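Local coordinates for rhusiopathiae surface protein B (Erysipelothrix rhusiopathiae, PDB 3V10) that probably binds host collagen at the bacterial cell wall, this chain being its two-domain collagen-binding region, thought to close round the ligand by a collagen-hug mechanism, at residues A[25-30]-A[304-309]; A[84-89]-A[100-105]; A[184-189]-A[260-265]; A[8-13]-A[139-144]. All blocks are in the same frame, centred on the assembly; numbering follows the deposited sequence.

Contact 1: A[25-30]-A[304-309]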
loop_
_atom_site.group_PDB
_atom_site.type_symbol
_atom_site.label_atom_id
_atom_site.label_comp_id
_atom_site.label_asym_id
_atom_site.label_seq_id
_atom_site.Cartn_x
_atom_site.Cartn_y
_atom_site.Cartn_z
ATOM N N SER A 25 -3.341 -5.366 -2.126
ATOM C CA SER A 25 -2.309 -5.144 -1.113
ATOM C C SER A 25 -1.244 -4.137 -1.539
ATOM O O SER A 25 -0.792 -3.326 -0.729
ATOM C CB SER A 25 -1.634 -6.465 -0.734
ATOM O OG SER A 25 -0.807 -6.945 -1.779
ATOM N N GLN A 26 -0.837 -4.194 -2.803
ATOM C CA GLN A 26 0.179 -3.280 -3.310
ATOM C C GLN A 26 -0.497 -2.175 -4.124
ATOM O O GLN A 26 -1.605 -2.348 -4.627
ATOM C CB GLN A 26 1.178 -4.033 -4.198
ATOM C CG GLN A 26 1.788 -5.291 -3.568
ATOM C CD GLN A 26 2.760 -4.994 -2.438
ATOM O OE1 GLN A 26 3.453 -5.897 -1.947
ATOM N NE2 GLN A 26 2.820 -3.736 -2.018
ATOM N N PRO A 27 0.161 -1.017 -4.254
ATOM C CA PRO A 27 -0.435 0.078 -5.023
ATOM C C PRO A 27 -0.371 -0.183 -6.523
ATOM O O PRO A 27 0.448 -0.979 -6.989
ATOM C CB PRO A 27 0.435 1.286 -4.661
ATOM C CG PRO A 27 1.180 0.867 -3.412
ATOM C CD PRO A 27 1.428 -0.597 -3.634
ATOM N N ILE A 28 -1.251 0.479 -7.269
ATOM C CA ILE A 28 -1.234 0.401 -8.724
ATOM C C ILE A 28 -0.628 1.757 -9.068
ATOM O O ILE A 28 -1.209 2.794 -8.761
ATOM C CB ILE A 28 -2.650 0.265 -9.324
ATOM C CG1 ILE A 28 -3.223 -1.108 -8.960
ATOM C CG2 ILE A 28 -2.596 0.403 -10.833
ATOM C CD1 ILE A 28 -4.591 -1.410 -9.536
ATOM N N GLU A 29 0.555 1.738 -9.674
ATOM C CA GLU A 29 1.281 2.960 -9.995
ATOM C C GLU A 29 1.068 3.549 -11.377
ATOM O O GLU A 29 1.010 2.835 -12.382
ATOM C CB GLU A 29 2.781 2.733 -9.812
ATOM C CG GLU A 29 3.189 2.250 -8.447
ATOM C CD GLU A 29 4.588 1.677 -8.459
ATOM O OE1 GLU A 29 5.498 2.348 -8.993
ATOM O OE2 GLU A 29 4.776 0.556 -7.942
ATOM N N PHE A 30 0.978 4.872 -11.411
ATOM C CA PHE A 30 0.805 5.602 -12.652
ATOM C C PHE A 30 1.950 6.594 -12.760
ATOM O O PHE A 30 2.221 7.343 -11.824
ATOM C CB PHE A 30 -0.531 6.349 -12.653
ATOM C CG PHE A 30 -1.721 5.449 -12.768
ATOM C CD1 PHE A 30 -2.194 5.060 -14.016
ATOM C CD2 PHE A 30 -2.347 4.958 -11.630
ATOM C CE1 PHE A 30 -3.275 4.194 -14.131
ATOM C CE2 PHE A 30 -3.432 4.087 -11.731
ATOM C CZ PHE A 30 -3.897 3.705 -12.985
ATOM N N SER A 304 6.283 -7.791 2.177
ATOM C CA SER A 304 6.674 -6.403 2.030
ATOM C C SER A 304 5.565 -5.596 1.394
ATOM O O SER A 304 4.615 -6.148 0.835
ATOM C CB SER A 304 7.932 -6.303 1.173
ATOM O OG SER A 304 7.677 -6.751 -0.145
ATOM N N VAL A 305 5.694 -4.281 1.502
ATOM C CA VAL A 305 4.731 -3.356 0.929
ATOM C C VAL A 305 5.502 -2.451 -0.020
ATOM O O VAL A 305 6.511 -1.850 0.358
ATOM C CB VAL A 305 4.044 -2.492 2.026
ATOM C CG1 VAL A 305 3.016 -1.556 1.392
ATOM C CG2 VAL A 305 3.367 -3.389 3.048
ATOM N N VAL A 306 5.044 -2.370 -1.264
ATOM C CA VAL A 306 5.700 -1.517 -2.243
ATOM C C VAL A 306 5.454 -0.073 -1.826
ATOM O O VAL A 306 4.375 0.257 -1.331
ATOM C CB VAL A 306 5.134 -1.757 -3.663
ATOM C CG1 VAL A 306 5.754 -0.781 -4.647
ATOM C CG2 VAL A 306 5.432 -3.186 -4.100
ATOM N N ASN A 307 6.466 0.769 -2.008
ATOM C CA ASN A 307 6.388 2.186 -1.656
ATOM C C ASN A 307 5.050 2.765 -2.094
ATOM O O ASN A 307 4.693 2.716 -3.273
ATOM C CB ASN A 307 7.541 2.956 -2.312
ATOM C CG ASN A 307 7.591 4.409 -1.886
ATOM O OD1 ASN A 307 6.681 5.181 -2.178
ATOM N ND2 ASN A 307 8.657 4.791 -1.189
ATOM N N MET A 308 4.322 3.328 -1.137
ATOM C CA MET A 308 3.003 3.876 -1.415
ATOM C C MET A 308 2.907 5.401 -1.455
ATOM O O MET A 308 1.803 5.957 -1.451
ATOM C CB MET A 308 1.999 3.306 -0.401
ATOM C CG MET A 308 2.299 3.561 1.088
ATOM S SD MET A 308 3.661 2.622 1.904
ATOM C CE MET A 308 4.394 3.965 2.758
ATOM N N PHE A 309 4.052 6.075 -1.520
ATOM C CA PHE A 309 4.076 7.540 -1.551
ATOM C C PHE A 309 3.965 8.140 -2.949
ATOM O O PHE A 309 4.574 7.652 -3.900
ATOM C CB PHE A 309 5.364 8.063 -0.903
ATOM C CG PHE A 309 5.411 7.899 0.594
ATOM C CD1 PHE A 309 4.640 8.713 1.422
ATOM C CD2 PHE A 309 6.244 6.952 1.177
ATOM C CE1 PHE A 309 4.703 8.587 2.816
ATOM C CE2 PHE A 309 6.315 6.815 2.568
ATOM C CZ PHE A 309 5.544 7.636 3.388
#
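Gln26 meets Val306 with CA atoms 5.9 Å apart, and Pro27 meets Met308 with CA atoms 6.3 Å apart, spacings wider than those of paired strands. The touching parts run roughly the same way, their end-to-end directions differing by 38°. Each backbone is bonded elsewhere, Ile28 to Ser119 and Val305 to Tyr277, so the two segments belong to different sheets and meet mainly through side chains, burying 281 Å² in all. Val306 lies at the middle of the contact, touching Gln26, Pro27 and Glu29. Its CG1 lies opposite the backbone N (chi1 176°) and faces Glu29, CG1 to OE2 being 3.7 Å, while CG2 is turned to the Gln26 side chain. That side chain is bent at its second torsion and passes Val306 at about a right angle. Pro27 fits one step further on: its CD packs 3.9 Å from Val306 CB, and its CG reaches Met308 CB at 4.0 Å. Beyond CB, the methionine chain leads away from 25-30. Just before Met308 the chain turns at Asn307, whose OD1 accepts from Phe309 N at 2.9 Å in an Asx turn. Its ND2 donates to Lys272 O and Leu274 O, which fixes the amide from both ends. Lys118 NZ bonds to the carbonyls of both Asn307 and Phe309, adding a tie to strand 112-123 of the Ig-like domain. Strand 303-306, paired with 276-286, thus gives way here to strand 311-315, which inserts between 71-77 and 112-123: the crossing from the second domain into the first, consistent with the latch of collagen-hug adhesins built on DEv-IgG folds.

Contact 2: A[84-89]-A[100-105]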
loop_
_atom_site.group_PDB
_atom_site.type_symbol
_atom_site.label_atom_id
_atom_site.label_comp_id
_atom_site.label_asym_id
_atom_site.label_seq_id
_atom_site.Cartn_x
_atom_site.Cartn_y
_atom_site.Cartn_z
ATOM N N GLU A 84 14.856 25.294 -3.375
ATOM C CA GLU A 84 13.525 24.802 -3.707
ATOM C C GLU A 84 12.546 25.927 -3.959
ATOM O O GLU A 84 12.621 26.994 -3.355
ATOM C CB GLU A 84 12.960 23.925 -2.588
ATOM C CG GLU A 84 13.538 22.525 -2.506
ATOM C CD GLU A 84 12.842 21.693 -1.450
ATOM O OE1 GLU A 84 12.445 22.268 -0.412
ATOM O OE2 GLU A 84 12.698 20.468 -1.647
ATOM N N ILE A 85 11.613 25.661 -4.857
ATOM C CA ILE A 85 10.587 26.612 -5.207
ATOM C C ILE A 85 9.327 25.814 -5.519
ATOM O O ILE A 85 9.383 24.810 -6.221
ATOM C CB ILE A 85 11.036 27.480 -6.418
ATOM C CG1 ILE A 85 9.831 28.156 -7.068
ATOM C CG2 ILE A 85 11.783 26.628 -7.423
ATOM C CD1 ILE A 85 8.796 28.642 -6.087
ATOM N N THR A 86 8.202 26.255 -4.959
ATOM C CA THR A 86 6.921 25.594 -5.163
ATOM C C THR A 86 6.319 26.053 -6.483
ATOM O O THR A 86 5.921 27.209 -6.630
ATOM C CB THR A 86 5.955 25.916 -4.013
ATOM O OG1 THR A 86 6.583 25.586 -2.768
ATOM C CG2 THR A 86 4.673 25.112 -4.152
ATOM N N LEU A 87 6.267 25.133 -7.441
ATOM C CA LEU A 87 5.742 25.423 -8.768
ATOM C C LEU A 87 4.358 24.854 -9.004
ATOM O O LEU A 87 3.647 25.304 -9.895
ATOM C CB LEU A 87 6.691 24.879 -9.839
ATOM C CG LEU A 87 7.814 25.806 -10.299
ATOM C CD1 LEU A 87 7.283 26.848 -11.240
ATOM C CD2 LEU A 87 8.439 26.449 -9.106
ATOM N N GLY A 88 3.974 23.861 -8.214
ATOM C CA GLY A 88 2.665 23.276 -8.406
ATOM C C GLY A 88 2.091 22.717 -7.133
ATOM O O GLY A 88 2.752 22.676 -6.092
ATOM N N GLU A 89 0.844 22.285 -7.221
ATOM C CA GLU A 89 0.152 21.721 -6.080
ATOM C C GLU A 89 -0.762 20.603 -6.555
ATOM O O GLU A 89 -1.527 20.778 -7.503
ATOM C CB GLU A 89 -0.663 22.821 -5.400
ATOM C CG GLU A 89 -1.447 22.398 -4.184
ATOM C CD GLU A 89 -2.101 23.589 -3.514
ATOM O OE1 GLU A 89 -1.368 24.507 -3.099
ATOM O OE2 GLU A 89 -3.344 23.611 -3.411
ATOM N N GLU A 100 -2.372 21.901 -10.120
ATOM C CA GLU A 100 -2.464 23.331 -10.398
ATOM C C GLU A 100 -1.094 23.993 -10.291
ATOM O O GLU A 100 -0.327 23.710 -9.371
ATOM C CB GLU A 100 -3.442 24.006 -9.424
ATOM C CG GLU A 100 -3.513 25.524 -9.563
ATOM C CD GLU A 100 -4.454 26.165 -8.553
ATOM O OE1 GLU A 100 -4.342 25.841 -7.352
ATOM O OE2 GLU A 100 -5.296 26.997 -8.956
ATOM N N PHE A 101 -0.786 24.862 -11.249
ATOM C CA PHE A 101 0.477 25.583 -11.257
ATOM C C PHE A 101 0.401 26.732 -10.255
ATOM O O PHE A 101 -0.603 27.436 -10.186
ATOM C CB PHE A 101 0.752 26.135 -12.660
ATOM C CG PHE A 101 1.171 25.088 -13.657
ATOM C CD1 PHE A 101 2.480 24.623 -13.683
ATOM C CD2 PHE A 101 0.254 24.567 -14.566
ATOM C CE1 PHE A 101 2.877 23.656 -14.601
ATOM C CE2 PHE A 101 0.642 23.593 -15.491
ATOM C CZ PHE A 101 1.957 23.139 -15.507
ATOM N N MET A 102 1.464 26.920 -9.481
ATOM C CA MET A 102 1.505 27.986 -8.487
ATOM C C MET A 102 2.196 29.232 -9.037
ATOM O O MET A 102 2.769 29.207 -10.126
ATOM C CB MET A 102 2.219 27.501 -7.217
ATOM C CG MET A 102 1.463 26.420 -6.441
ATOM S SD MET A 102 -0.100 26.987 -5.688
ATOM C CE MET A 102 -1.278 26.456 -6.887
ATOM N N GLU A 103 2.132 30.315 -8.267
ATOM C CA GLU A 103 2.718 31.604 -8.630
ATOM C C GLU A 103 4.108 31.571 -9.270
ATOM O O GLU A 103 4.327 32.165 -10.328
ATOM C CB GLU A 103 2.777 32.500 -7.388
ATOM C CG GLU A 103 3.345 33.893 -7.624
ATOM C CD GLU A 103 2.462 34.737 -8.519
ATOM O OE1 GLU A 103 1.221 34.596 -8.434
ATOM O OE2 GLU A 103 3.005 35.551 -9.293
ATOM N N ASP A 104 5.045 30.880 -8.635
ATOM C CA ASP A 104 6.407 30.839 -9.142
ATOM C C ASP A 104 6.662 30.133 -10.463
ATOM O O ASP A 104 7.811 30.014 -10.884
ATOM C CB ASP A 104 7.338 30.282 -8.073
ATOM C CG ASP A 104 7.531 31.248 -6.918
ATOM O OD1 ASP A 104 8.093 32.340 -7.147
ATOM O OD2 ASP A 104 7.114 30.920 -5.787
ATOM N N VAL A 105 5.611 29.668 -11.130
ATOM C CA VAL A 105 5.822 29.023 -12.415
ATOM C C VAL A 105 6.237 30.113 -13.394
ATOM O O VAL A 105 6.801 29.843 -14.453
ATOM C CB VAL A 105 4.547 28.312 -12.918
ATOM C CG1 VAL A 105 3.484 29.330 -13.268
ATOM C CG2 VAL A 105 4.884 27.431 -14.117
HETATM O O HOH W 1 4.827 29.595 -6.027
HETATM O O HOH W 2 -4.304 23.787 -5.708
#
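A water lodged between Thr86 and Asp104 is gripped three ways. It donates to Thr86 O at 2.7 Å and to Asp104 OD2 at 2.7 Å, and accepts from Asp104 N at 2.9 Å, so it carries the pairing on where direct backbone bonds between the segments have ended. The next bond along is direct: Met102 N to Leu87 O, 2.7 Å and nearly straight at 175°, although the donor stands 52° above the carbonyl plane and uses no lone-pair direction. Beyond it Glu89 and Glu100 form a hydrogen-bonded antiparallel pair, Glu89 N to Glu100 O at 2.8 Å and Glu100 N to Glu89 O. These bonds belong to the beta hairpin 85-93/96-101 of the Ig-like domain, whose first strand also pairs with 71-77; on that side Leu87 and Gly88 both face Val75, a classic beta bulge. Gly88 lies opposite Phe101, whose CB points to the face opposite that of Glu89 and Glu100; the Phe101 ring stacks with Phe45. Past Phe101 the chain leaves the strand and enters a 3-10 segment at 103-105. Met102, bent at its second and third torsions (chi2 -67°), passes over Gly88 and brings SD within 3.8 Å of Glu89 OE1, with its methyl beside Glu89 CB. Leu87 lies toward Val105 in that segment, but this packing is doubtful, because the ends of Leu87 and Ile85 are modelled too close to their neighbours. A second water lies 2.5 Å from Glu89 OE2 and 2.6 Å from Glu100 OE1, bridging the two like charges and probably easing their repulsion.

Contact 3: A[184-189]-A[260-265]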
loop_
_atom_site.group_PDB
_atom_site.type_symbol
_atom_site.label_atom_id
_atom_site.label_comp_id
_atom_site.label_asym_id
_atom_site.label_seq_id
_atom_site.Cartn_x
_atom_site.Cartn_y
_atom_site.Cartn_z
ATOM N N TRP A 184 -0.128 -8.172 9.871
ATOM C CA TRP A 184 -0.835 -9.283 10.504
ATOM C C TRP A 184 0.033 -10.522 10.659
ATOM O O TRP A 184 0.609 -10.991 9.682
ATOM C CB TRP A 184 -2.039 -9.711 9.652
ATOM C CG TRP A 184 -3.174 -8.751 9.601
ATOM C CD1 TRP A 184 -4.312 -8.791 10.351
ATOM C CD2 TRP A 184 -3.293 -7.607 8.749
ATOM N NE1 TRP A 184 -5.134 -7.747 10.019
ATOM C CE2 TRP A 184 -4.534 -7.001 9.038
ATOM C CE3 TRP A 184 -2.471 -7.034 7.769
ATOM C CZ2 TRP A 184 -4.977 -5.846 8.382
ATOM C CZ3 TRP A 184 -2.909 -5.883 7.116
ATOM C CH2 TRP A 184 -4.153 -5.304 7.429
ATOM N N LEU A 185 0.126 -11.045 11.879
ATOM C CA LEU A 185 0.857 -12.288 12.124
ATOM C C LEU A 185 -0.254 -13.296 12.449
ATOM O O LEU A 185 -0.886 -13.215 13.500
ATOM C CB LEU A 185 1.809 -12.161 13.321
ATOM C CG LEU A 185 2.832 -11.024 13.328
ATOM C CD1 LEU A 185 3.771 -11.203 14.528
ATOM C CD2 LEU A 185 3.620 -11.012 12.033
ATOM N N ASN A 186 -0.506 -14.231 11.540
ATOM C CA ASN A 186 -1.562 -15.223 11.740
ATOM C C ASN A 186 -0.989 -16.513 12.312
ATOM O O ASN A 186 -0.426 -17.324 11.583
ATOM C CB ASN A 186 -2.250 -15.485 10.402
ATOM C CG ASN A 186 -2.715 -14.201 9.741
ATOM O OD1 ASN A 186 -3.759 -13.655 10.094
ATOM N ND2 ASN A 186 -1.930 -13.699 8.799
ATOM N N ILE A 187 -1.161 -16.700 13.618
ATOM C CA ILE A 187 -0.619 -17.859 14.315
ATOM C C ILE A 187 -1.638 -18.933 14.657
ATOM O O ILE A 187 -2.625 -18.684 15.348
ATOM C CB ILE A 187 0.078 -17.423 15.619
ATOM C CG1 ILE A 187 1.045 -16.277 15.314
ATOM C CG2 ILE A 187 0.822 -18.603 16.239
ATOM C CD1 ILE A 187 1.660 -15.638 16.547
ATOM N N ASN A 188 -1.368 -20.134 14.169
ATOM C CA ASN A 188 -2.222 -21.286 14.402
ATOM C C ASN A 188 -3.651 -21.141 13.897
ATOM O O ASN A 188 -4.609 -21.276 14.664
ATOM C CB ASN A 188 -2.236 -21.644 15.891
ATOM C CG ASN A 188 -2.702 -23.062 16.131
ATOM O OD1 ASN A 188 -2.975 -23.795 15.180
ATOM N ND2 ASN A 188 -2.794 -23.462 17.394
ATOM N N SER A 189 -3.793 -20.862 12.604
ATOM C CA SER A 189 -5.110 -20.751 11.986
ATOM C C SER A 189 -5.822 -22.105 12.064
ATOM O O SER A 189 -7.026 -22.162 12.313
ATOM C CB SER A 189 -4.996 -20.332 10.514
ATOM O OG SER A 189 -4.668 -18.961 10.378
ATOM N N THR A 260 -6.302 -19.727 17.702
ATOM C CA THR A 260 -5.711 -18.906 16.654
ATOM C C THR A 260 -5.417 -17.524 17.221
ATOM O O THR A 260 -6.291 -16.890 17.818
ATOM C CB THR A 260 -6.661 -18.738 15.453
ATOM O OG1 THR A 260 -6.930 -20.017 14.869
ATOM C CG2 THR A 260 -6.039 -17.829 14.399
ATOM N N PHE A 261 -4.185 -17.066 17.036
ATOM C CA PHE A 261 -3.770 -15.757 17.516
ATOM C C PHE A 261 -3.400 -14.893 16.328
ATOM O O PHE A 261 -2.518 -15.245 15.545
ATOM C CB PHE A 261 -2.557 -15.883 18.439
ATOM C CG PHE A 261 -2.832 -16.643 19.701
ATOM C CD1 PHE A 261 -3.354 -16.000 20.817
ATOM C CD2 PHE A 261 -2.579 -18.008 19.768
ATOM C CE1 PHE A 261 -3.621 -16.708 21.990
ATOM C CE2 PHE A 261 -2.841 -18.724 20.932
ATOM C CZ PHE A 261 -3.363 -18.071 22.047
ATOM N N THR A 262 -4.085 -13.767 16.188
ATOM C CA THR A 262 -3.804 -12.845 15.105
ATOM C C THR A 262 -3.210 -11.589 15.719
ATOM O O THR A 262 -3.927 -10.762 16.279
ATOM C CB THR A 262 -5.081 -12.473 14.331
ATOM O OG1 THR A 262 -5.735 -13.671 13.890
ATOM C CG2 THR A 262 -4.738 -11.624 13.118
ATOM N N VAL A 263 -1.889 -11.474 15.640
ATOM C CA VAL A 263 -1.186 -10.317 16.173
ATOM C C VAL A 263 -1.129 -9.239 15.096
ATOM O O VAL A 263 -0.624 -9.478 13.997
ATOM C CB VAL A 263 0.264 -10.681 16.591
ATOM C CG1 VAL A 263 0.989 -9.448 17.107
ATOM C CG2 VAL A 263 0.243 -11.766 17.664
ATOM N N THR A 264 -1.650 -8.055 15.405
ATOM C CA THR A 264 -1.631 -6.957 14.451
ATOM C C THR A 264 -0.841 -5.783 15.014
ATOM O O THR A 264 -0.738 -5.610 16.226
ATOM C CB THR A 264 -3.062 -6.482 14.098
ATOM O OG1 THR A 264 -3.737 -6.048 15.286
ATOM C CG2 THR A 264 -3.852 -7.619 13.460
ATOM N N TYR A 265 -0.259 -4.995 14.123
ATOM C CA TYR A 265 0.512 -3.827 14.526
ATOM C C TYR A 265 0.763 -2.950 13.314
ATOM O O TYR A 265 0.541 -3.368 12.177
ATOM C CB TYR A 265 1.857 -4.232 15.153
ATOM C CG TYR A 265 2.803 -4.960 14.227
ATOM C CD1 TYR A 265 2.707 -6.342 14.045
ATOM C CD2 TYR A 265 3.796 -4.272 13.527
ATOM C CE1 TYR A 265 3.574 -7.018 13.193
ATOM C CE2 TYR A 265 4.669 -4.943 12.665
ATOM C CZ TYR A 265 4.551 -6.315 12.505
ATOM O OH TYR A 265 5.400 -6.991 11.661
HETATM O O HOH W 3 -5.240 -15.073 11.788
#
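Leu185 and Val263 face each other on one side of an antiparallel ladder, while Trp184 and Thr264 do so on the other. The strands, 169° apart in direction, are neighbours inside the five-stranded sheet of the collagen-binding domain, a DEv-IgG fold, with 167-173 flanking one and 208-221 the other. Two hydrogen-bonded pairs, Leu185 with Val263 and Ile187 with Phe261, set the register; each is closed by two backbone bonds, as in Leu185 N to Val263 O at 2.7 Å. Their side chains form the buried face. Leu185 crosses Val263 at a slant, CB to CB 3.9 Å, and presents its CG to the edge of the Tyr265 ring, 4.1 Å from CE1. Tyr265 is positioned from outside the pair: its ring stacks on Trp183 and its OH is hydrogen-bonded to Asp202 OD2. On the other face, the Trp184 indole meets two threonine methyls. Thr262 CG2 lies at the ring edge, in its plane, and Thr264 CG2 comes obliquely to within 3.4 Å of CD1. Asn186 runs alongside Thr262; its ND2 goes to Trp168 O, and its OD1 shares a water with Thr262 OG1, the water donating to OD1 at 2.7 Å. Where the pairing ends, Thr260 turns its hydroxyl back beside its own backbone N (chi1 -62°), and OG1, which also receives Lys191 NZ, donates to Asn188 O at 2.6 Å.

Contact 4: A[8-13]-A[139-144]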
loop_
_atom_site.group_PDB
_atom_site.type_symbol
_atom_site.label_atom_id
_atom_site.label_comp_id
_atom_site.label_asym_id
_atom_site.label_seq_id
_atom_site.Cartn_x
_atom_site.Cartn_y
_atom_site.Cartn_z
ATOM N N ALA A 8 -2.150 18.262 -25.693
ATOM C CA ALA A 8 -1.059 17.339 -25.995
ATOM C C ALA A 8 0.270 17.727 -25.349
ATOM O O ALA A 8 1.280 17.862 -26.038
ATOM C CB ALA A 8 -0.885 17.230 -27.507
ATOM N N ILE A 9 0.273 17.889 -24.029
ATOM C CA ILE A 9 1.490 18.267 -23.305
ATOM C C ILE A 9 2.110 17.105 -22.541
ATOM O O ILE A 9 3.154 17.263 -21.902
ATOM C CB ILE A 9 1.225 19.415 -22.286
ATOM C CG1 ILE A 9 0.120 19.012 -21.307
ATOM C CG2 ILE A 9 0.841 20.686 -23.020
ATOM C CD1 ILE A 9 0.073 19.866 -20.061
ATOM N N PHE A 10 1.481 15.938 -22.625
ATOM C CA PHE A 10 1.960 14.759 -21.918
ATOM C C PHE A 10 2.880 13.896 -22.770
ATOM O O PHE A 10 2.453 13.255 -23.735
ATOM C CB PHE A 10 0.752 13.983 -21.401
ATOM C CG PHE A 10 -0.199 14.850 -20.624
ATOM C CD1 PHE A 10 -1.302 15.431 -21.242
ATOM C CD2 PHE A 10 0.065 15.170 -19.294
ATOM C CE1 PHE A 10 -2.124 16.321 -20.548
ATOM C CE2 PHE A 10 -0.748 16.057 -18.596
ATOM C CZ PHE A 10 -1.844 16.633 -19.222
ATOM N N THR A 11 4.151 13.891 -22.374
ATOM C CA THR A 11 5.217 13.178 -23.073
ATOM C C THR A 11 5.478 11.734 -22.654
ATOM O O THR A 11 6.202 11.013 -23.345
ATOM C CB THR A 11 6.545 13.944 -22.932
ATOM O OG1 THR A 11 6.919 13.986 -21.551
ATOM C CG2 THR A 11 6.398 15.369 -23.451
ATOM N N GLN A 12 4.912 11.304 -21.531
ATOM C CA GLN A 12 5.123 9.939 -21.067
ATOM C C GLN A 12 3.956 9.455 -20.222
ATOM O O GLN A 12 3.343 10.235 -19.495
ATOM C CB GLN A 12 6.419 9.844 -20.246
ATOM C CG GLN A 12 7.694 10.069 -21.056
ATOM C CD GLN A 12 8.952 10.041 -20.208
ATOM O OE1 GLN A 12 8.890 9.912 -18.984
ATOM N NE2 GLN A 12 10.106 10.166 -20.858
ATOM N N PHE A 13 3.655 8.165 -20.320
ATOM C CA PHE A 13 2.563 7.583 -19.549
ATOM C C PHE A 13 2.736 6.077 -19.419
ATOM O O PHE A 13 2.877 5.373 -20.421
ATOM C CB PHE A 13 1.220 7.896 -20.211
ATOM C CG PHE A 13 0.049 7.239 -19.542
ATOM C CD1 PHE A 13 -0.111 7.319 -18.162
ATOM C CD2 PHE A 13 -0.886 6.525 -20.286
ATOM C CE1 PHE A 13 -1.186 6.694 -17.531
ATOM C CE2 PHE A 13 -1.968 5.895 -19.660
ATOM C CZ PHE A 13 -2.112 5.982 -18.280
ATOM N N LEU A 139 -6.079 7.863 -17.950
ATOM C CA LEU A 139 -6.303 8.794 -16.839
ATOM C C LEU A 139 -7.149 9.998 -17.240
ATOM O O LEU A 139 -7.106 11.042 -16.586
ATOM C CB LEU A 139 -4.974 9.279 -16.256
ATOM C CG LEU A 139 -4.170 8.248 -15.461
ATOM C CD1 LEU A 139 -2.906 8.888 -14.914
ATOM C CD2 LEU A 139 -5.031 7.700 -14.323
ATOM N N GLY A 140 -7.916 9.850 -18.314
ATOM C CA GLY A 140 -8.759 10.940 -18.770
ATOM C C GLY A 140 -8.055 11.938 -19.670
ATOM O O GLY A 140 -8.672 12.881 -20.159
ATOM N N LEU A 141 -6.762 11.739 -19.897
ATOM C CA LEU A 141 -5.993 12.637 -20.754
ATOM C C LEU A 141 -6.200 12.191 -22.204
ATOM O O LEU A 141 -5.556 11.255 -22.688
ATOM C CB LEU A 141 -4.517 12.587 -20.354
ATOM C CG LEU A 141 -4.278 12.820 -18.851
ATOM C CD1 LEU A 141 -2.811 12.584 -18.504
ATOM C CD2 LEU A 141 -4.695 14.232 -18.473
ATOM N N GLY A 142 -7.122 12.873 -22.881
ATOM C CA GLY A 142 -7.482 12.542 -24.250
ATOM C C GLY A 142 -6.410 12.410 -25.317
ATOM O O GLY A 142 -6.637 11.750 -26.334
ATOM N N SER A 143 -5.257 13.030 -25.105
ATOM C CA SER A 143 -4.168 12.974 -26.081
ATOM C C SER A 143 -3.400 11.664 -26.008
ATOM O O SER A 143 -2.650 11.318 -26.924
ATOM C CB SER A 143 -3.191 14.124 -25.839
ATOM O OG SER A 143 -2.539 13.962 -24.589
ATOM N N LEU A 144 -3.590 10.931 -24.918
ATOM C CA LEU A 144 -2.875 9.678 -24.728
ATOM C C LEU A 144 -3.669 8.441 -25.095
ATOM O O LEU A 144 -4.897 8.411 -24.968
ATOM C CB LEU A 144 -2.426 9.553 -23.269
ATOM C CG LEU A 144 -1.585 10.700 -22.710
ATOM C CD1 LEU A 144 -1.310 10.449 -21.238
ATOM C CD2 LEU A 144 -0.280 10.820 -23.495
HETATM O O HOH W 4 0.115 14.455 -25.025
#
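The type I beta turn Leu141 to Leu144, in the long loop between strands 131-134 and 150-153, lies against the beginning of strand 10-16, with Ser143 beside Ala8 and Leu144 beside Phe10. The Phe10 ring is gripped on both faces: Leu141 CD1 sits over its centre, 3.9 Å from the centroid and 8° off the normal, a CH-pi contact, while Ile9 CG1 covers the opposite face nearer the rim. Ser143 OG comes to the ring edge, 3.9 Å from Phe10 CD1. Further along, Thr11 and Gln12 both face Ala33 in a classic beta bulge of the Ig-like domain's sheet, and on either side of it Phe10 and Phe13 both turn their CB toward the loop. Leu144 reaches both with its two branches, CD2 at 3.9 Å from Phe10 CB and CD1 at 3.7 Å from Phe13 CB. Phe13 CG is opposite the backbone N (chi1 175°), which carries the ring across to Leu139, CE1 to CD1 3.8 Å. Polar joining is by one water, which donates to Phe10 O at 2.9 Å and is hydrogen-bonded to Ser143 OG at 2.7 Å.

How the contacts relate
The centre of contact 1 is about 4 Å from the centre of the chain, with contacts 2 and 4 in the Ig-like domain and contact 3 in the collagen-binding domain on the opposite side, its centre about 46 Å from that of contact 2. Contacts 1 and 4 touch, Phe30 CD1 lying 3.9 Å from Leu139 CD2 and 4.0 Å from Phe13 CE1, the latter because strands 28-35 and 10-16 are neighbours. Contact 2 reaches the same sheet, its nearest atoms about 6 Å from contact 4. Contacts 2 and 3 are nested within the loop that contact 1 closes, and 304-309 leads from strand 303-306 of the second domain back to the first.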